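Local coordinates for LP1413 - SCCmec type IV-encoded DNA binding protein (Staphylococcus aureus, PDB 6BTC) that probably binds DNA, apparently in single-stranded form, and is encoded by staphylococcal cassette chromosome elements, at residues F14-S19 with A54-Y59. Residues are numbered along the deposited sequence; the frame is centred on the assembly and turned at random.
Sequences FIIAKS and AYWIKY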
ATOM      1  N   PHE A  14       2.058  -4.778  -6.969  1.00 31.81           N
ATOM      2  CA  PHE A  14       0.762  -5.352  -6.617  1.00 34.55           C
ATOM      3  C   PHE A  14       0.079  -4.523  -5.542  1.00 27.30           C
ATOM      4  O   PHE A  14      -1.120  -4.241  -5.632  1.00 28.31           O
ATOM      5  CB  PHE A  14       0.919  -6.799  -6.129  1.00 28.15           C
ATOM      6  CG  PHE A  14      -0.310  -7.333  -5.430  1.00 25.58           C
ATOM      7  CD1 PHE A  14      -1.420  -7.732  -6.158  1.00 33.24           C
ATOM      8  CD2 PHE A  14      -0.362  -7.412  -4.056  1.00 28.66           C
ATOM      9  CE1 PHE A  14      -2.557  -8.206  -5.515  1.00 33.93           C
ATOM     10  CE2 PHE A  14      -1.502  -7.886  -3.407  1.00 33.72           C
ATOM     11  CZ  PHE A  14      -2.595  -8.284  -4.146  1.00 32.70           C
ATOM     12  N   ILE A  15       0.815  -4.176  -4.488  1.00 25.52           N
ATOM     13  CA  ILE A  15       0.237  -3.412  -3.391  1.00 29.94           C
ATOM     14  C   ILE A  15      -0.336  -2.103  -3.911  1.00 30.17           C
ATOM     15  O   ILE A  15      -1.442  -1.701  -3.535  1.00 28.95           O
ATOM     16  CB  ILE A  15       1.297  -3.177  -2.303  1.00 29.04           C
ATOM     17  CG1 ILE A  15       1.724  -4.501  -1.670  1.00 33.33           C
ATOM     18  CG2 ILE A  15       0.785  -2.203  -1.235  1.00 33.28           C
ATOM     19  CD1 ILE A  15       0.701  -5.138  -0.752  1.00 29.71           C
ATOM     20  N   ILE A  16       0.401  -1.429  -4.793  1.00 27.23           N
ATOM     21  CA  ILE A  16      -0.047  -0.158  -5.351  1.00 31.64           C
ATOM     22  C   ILE A  16      -1.373  -0.347  -6.074  1.00 28.66           C
ATOM     23  O   ILE A  16      -2.356   0.349  -5.802  1.00 24.83           O
ATOM     24  CB  ILE A  16       1.024   0.419  -6.297  1.00 27.68           C
ATOM     25  CG1 ILE A  16       2.298   0.787  -5.530  1.00 34.29           C
ATOM     26  CG2 ILE A  16       0.491   1.620  -7.067  1.00 31.87           C
ATOM     27  CD1 ILE A  16       2.103   1.821  -4.427  1.00 38.67           C
ATOM     28  N   ALA A  17      -1.402  -1.276  -7.028  1.00 24.17           N
ATOM     29  CA  ALA A  17      -2.614  -1.536  -7.794  1.00 28.30           C
ATOM     30  C   ALA A  17      -3.768  -1.907  -6.871  1.00 30.68           C
ATOM     31  O   ALA A  17      -4.874  -1.370  -6.991  1.00 26.43           O
ATOM     32  CB  ALA A  17      -2.346  -2.646  -8.806  1.00 28.59           C
ATOM     33  N   LYS A  18      -3.513  -2.799  -5.914  1.00 27.14           N
ATOM     34  CA  LYS A  18      -4.561  -3.222  -4.996  1.00 29.06           C
ATOM     35  C   LYS A  18      -5.083  -2.053  -4.157  1.00 32.97           C
ATOM     36  O   LYS A  18      -6.273  -2.012  -3.831  1.00 29.33           O
ATOM     37  CB  LYS A  18      -4.035  -4.347  -4.102  1.00 24.33           C
ATOM     38  CG  LYS A  18      -5.101  -5.150  -3.373  1.00 38.44           C
ATOM     39  CD  LYS A  18      -5.923  -6.044  -4.314  1.00 44.88           C
ATOM     40  CE  LYS A  18      -7.033  -6.785  -3.539  1.00 50.34           C
ATOM     41  NZ  LYS A  18      -7.936  -7.610  -4.408  1.00 48.64           N
ATOM     42  N   SER A  19      -4.227  -1.096  -3.795  1.00 26.11           N
ATOM     43  CA  SER A  19      -4.715   0.056  -3.040  1.00 29.40           C
ATOM     44  C   SER A  19      -5.661   0.904  -3.888  1.00 26.39           C
ATOM     45  O   SER A  19      -6.712   1.336  -3.409  1.00 27.83           O
ATOM     46  CB  SER A  19      -3.544   0.897  -2.539  1.00 30.09           C
ATOM     47  OG  SER A  19      -2.933   1.558  -3.639  1.00 35.99           O
ATOM     48  N   ALA A  54       4.357   2.926   2.668  1.00 29.83           N
ATOM     49  CA  ALA A  54       3.950   3.916   3.649  1.00 32.60           C
ATOM     50  C   ALA A  54       4.433   5.315   3.285  1.00 41.64           C
ATOM     51  O   ALA A  54       3.784   6.302   3.648  1.00 42.49           O
ATOM     52  CB  ALA A  54       4.475   3.514   5.023  1.00 32.30           C
ATOM     53  N   TYR A  55       5.557   5.426   2.568  1.00 39.61           N
ATOM     54  CA  TYR A  55       6.101   6.731   2.219  1.00 37.27           C
ATOM     55  C   TYR A  55       5.629   7.193   0.850  1.00 39.53           C
ATOM     56  O   TYR A  55       5.450   8.400   0.632  1.00 37.95           O
ATOM     57  CB  TYR A  55       7.640   6.696   2.314  1.00 40.40           C
ATOM     58  CG  TYR A  55       8.109   6.838   3.759  1.00 38.67           C
ATOM     59  CD1 TYR A  55       8.055   5.768   4.638  1.00 40.41           C
ATOM     60  CD2 TYR A  55       8.547   8.060   4.254  1.00 41.17           C
ATOM     61  CE1 TYR A  55       8.438   5.902   5.960  1.00 39.05           C
ATOM     62  CE2 TYR A  55       8.934   8.205   5.582  1.00 36.91           C
ATOM     63  CZ  TYR A  55       8.875   7.124   6.429  1.00 41.69           C
ATOM     64  OH  TYR A  55       9.261   7.253   7.750  1.00 44.82           O
ATOM     65  N   TRP A  56       5.387   6.258  -0.065  1.00 30.88           N
ATOM     66  CA  TRP A  56       4.725   6.597  -1.318  1.00 35.46           C
ATOM     67  C   TRP A  56       3.386   7.265  -1.055  1.00 38.24           C
ATOM     68  O   TRP A  56       3.051   8.293  -1.655  1.00 34.65           O
ATOM     69  CB  TRP A  56       4.520   5.332  -2.137  1.00 34.88           C
ATOM     70  CG  TRP A  56       3.646   5.509  -3.311  1.00 31.10           C
ATOM     71  CD1 TRP A  56       3.976   6.090  -4.496  1.00 35.86           C
ATOM     72  CD2 TRP A  56       2.281   5.095  -3.432  1.00 30.75           C
ATOM     73  NE1 TRP A  56       2.903   6.065  -5.352  1.00 35.32           N
ATOM     74  CE2 TRP A  56       1.849   5.455  -4.720  1.00 31.48           C
ATOM     75  CE3 TRP A  56       1.384   4.448  -2.576  1.00 31.28           C
ATOM     76  CZ2 TRP A  56       0.561   5.186  -5.176  1.00 30.68           C
ATOM     77  CZ3 TRP A  56       0.113   4.183  -3.032  1.00 29.19           C
ATOM     78  CH2 TRP A  56      -0.289   4.555  -4.314  1.00 30.72           C
ATOM     79  N   ILE A  57       2.611   6.689  -0.144  1.00 34.22           N
ATOM     80  CA  ILE A  57       1.236   7.112   0.056  1.00 38.35           C
ATOM     81  C   ILE A  57       1.202   8.417   0.832  1.00 40.62           C
ATOM     82  O   ILE A  57       0.313   9.248   0.628  1.00 39.22           O
ATOM     83  CB  ILE A  57       0.468   5.973   0.762  1.00 36.41           C
ATOM     84  CG1 ILE A  57      -1.042   6.085   0.541  1.00 41.06           C
ATOM     85  CG2 ILE A  57       0.803   5.927   2.235  1.00 37.57           C
ATOM     86  CD1 ILE A  57      -1.805   4.815   0.953  1.00 36.93           C
ATOM     87  N   LYS A  58       2.183   8.639   1.696  1.00 42.99           N
ATOM     88  CA  LYS A  58       2.177   9.796   2.572  1.00 41.31           C
ATOM     89  C   LYS A  58       2.807  11.040   1.953  1.00 40.91           C
ATOM     90  O   LYS A  58       2.570  12.139   2.461  1.00 46.15           O
ATOM     91  CB  LYS A  58       2.913   9.463   3.868  1.00 40.39           C
ATOM     92  CG  LYS A  58       2.933  10.602   4.869  1.00 43.38           C
ATOM     93  CD  LYS A  58       3.556  10.161   6.177  1.00 50.05           C
ATOM     94  CE  LYS A  58       3.587  11.305   7.179  1.00 54.07           C
ATOM     95  NZ  LYS A  58       4.148  10.884   8.495  1.00 58.55           N
ATOM     96  N   TYR A  59       3.589  10.905   0.875  1.00 37.73           N
ATOM     97  CA  TYR A  59       4.356  12.022   0.336  1.00 32.95           C
ATOM     98  C   TYR A  59       4.197  12.189  -1.161  1.00 39.14           C
ATOM     99  O   TYR A  59       4.776  13.120  -1.725  1.00 43.31           O
ATOM    100  CB  TYR A  59       5.850  11.865   0.670  1.00 34.07           C
ATOM    101  CG  TYR A  59       6.148  12.016   2.142  1.00 30.57           C
ATOM    102  CD1 TYR A  59       5.994  13.241   2.769  1.00 35.37           C
ATOM    103  CD2 TYR A  59       6.572  10.942   2.902  1.00 34.51           C
ATOM    104  CE1 TYR A  59       6.258  13.401   4.125  1.00 33.21           C
ATOM    105  CE2 TYR A  59       6.834  11.085   4.265  1.00 40.64           C
ATOM    106  CZ  TYR A  59       6.677  12.328   4.863  1.00 39.21           C
ATOM    107  OH  TYR A  59       6.928  12.493   6.202  1.00 45.07           O
TER
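Ile16 of helix 6-21 meets the indole of Trp56 on helix 43-59. Its CB points toward the other helix and splits into two branches. CG2 lies 4.0 Å from Trp56 CZ2, at looser van der Waals distance. The other branch runs through CG1, anti to the carbonyl carbon (chi1 -65°), and carries CD1 out over the indole. There CD1 makes a CH-pi contact, 3.2 Å from the centroid of the six-membered ring and only 11° off its normal; the closest carbon is Trp56 CE3, 3.3 Å from CD1. Trp56 comes from the opposite direction, its chi1 of 169° swinging the indole out toward helix 6-21.

One turn along, Ser19 OG approaches the ring obliquely, 4.1 Å from Trp56 CH2. That hydroxyl donates an i to i-3 hydrogen bond to Ile16 O, modelled at 2.5 Å, which is probably too short. Phe53, on the same helix as Trp56, also packs on Ile16, and Phe65 of strand 65-71 meets Ser19, tying the contact to the sheet. The first long helix thus packs on the third helix in an order consistent with a winged-helix fold. Between these segments the contact is apolar and unusually tight, a methyl pressed on a ring face with no polar bond across, and the serine hydroxyl is turned back to its own helix.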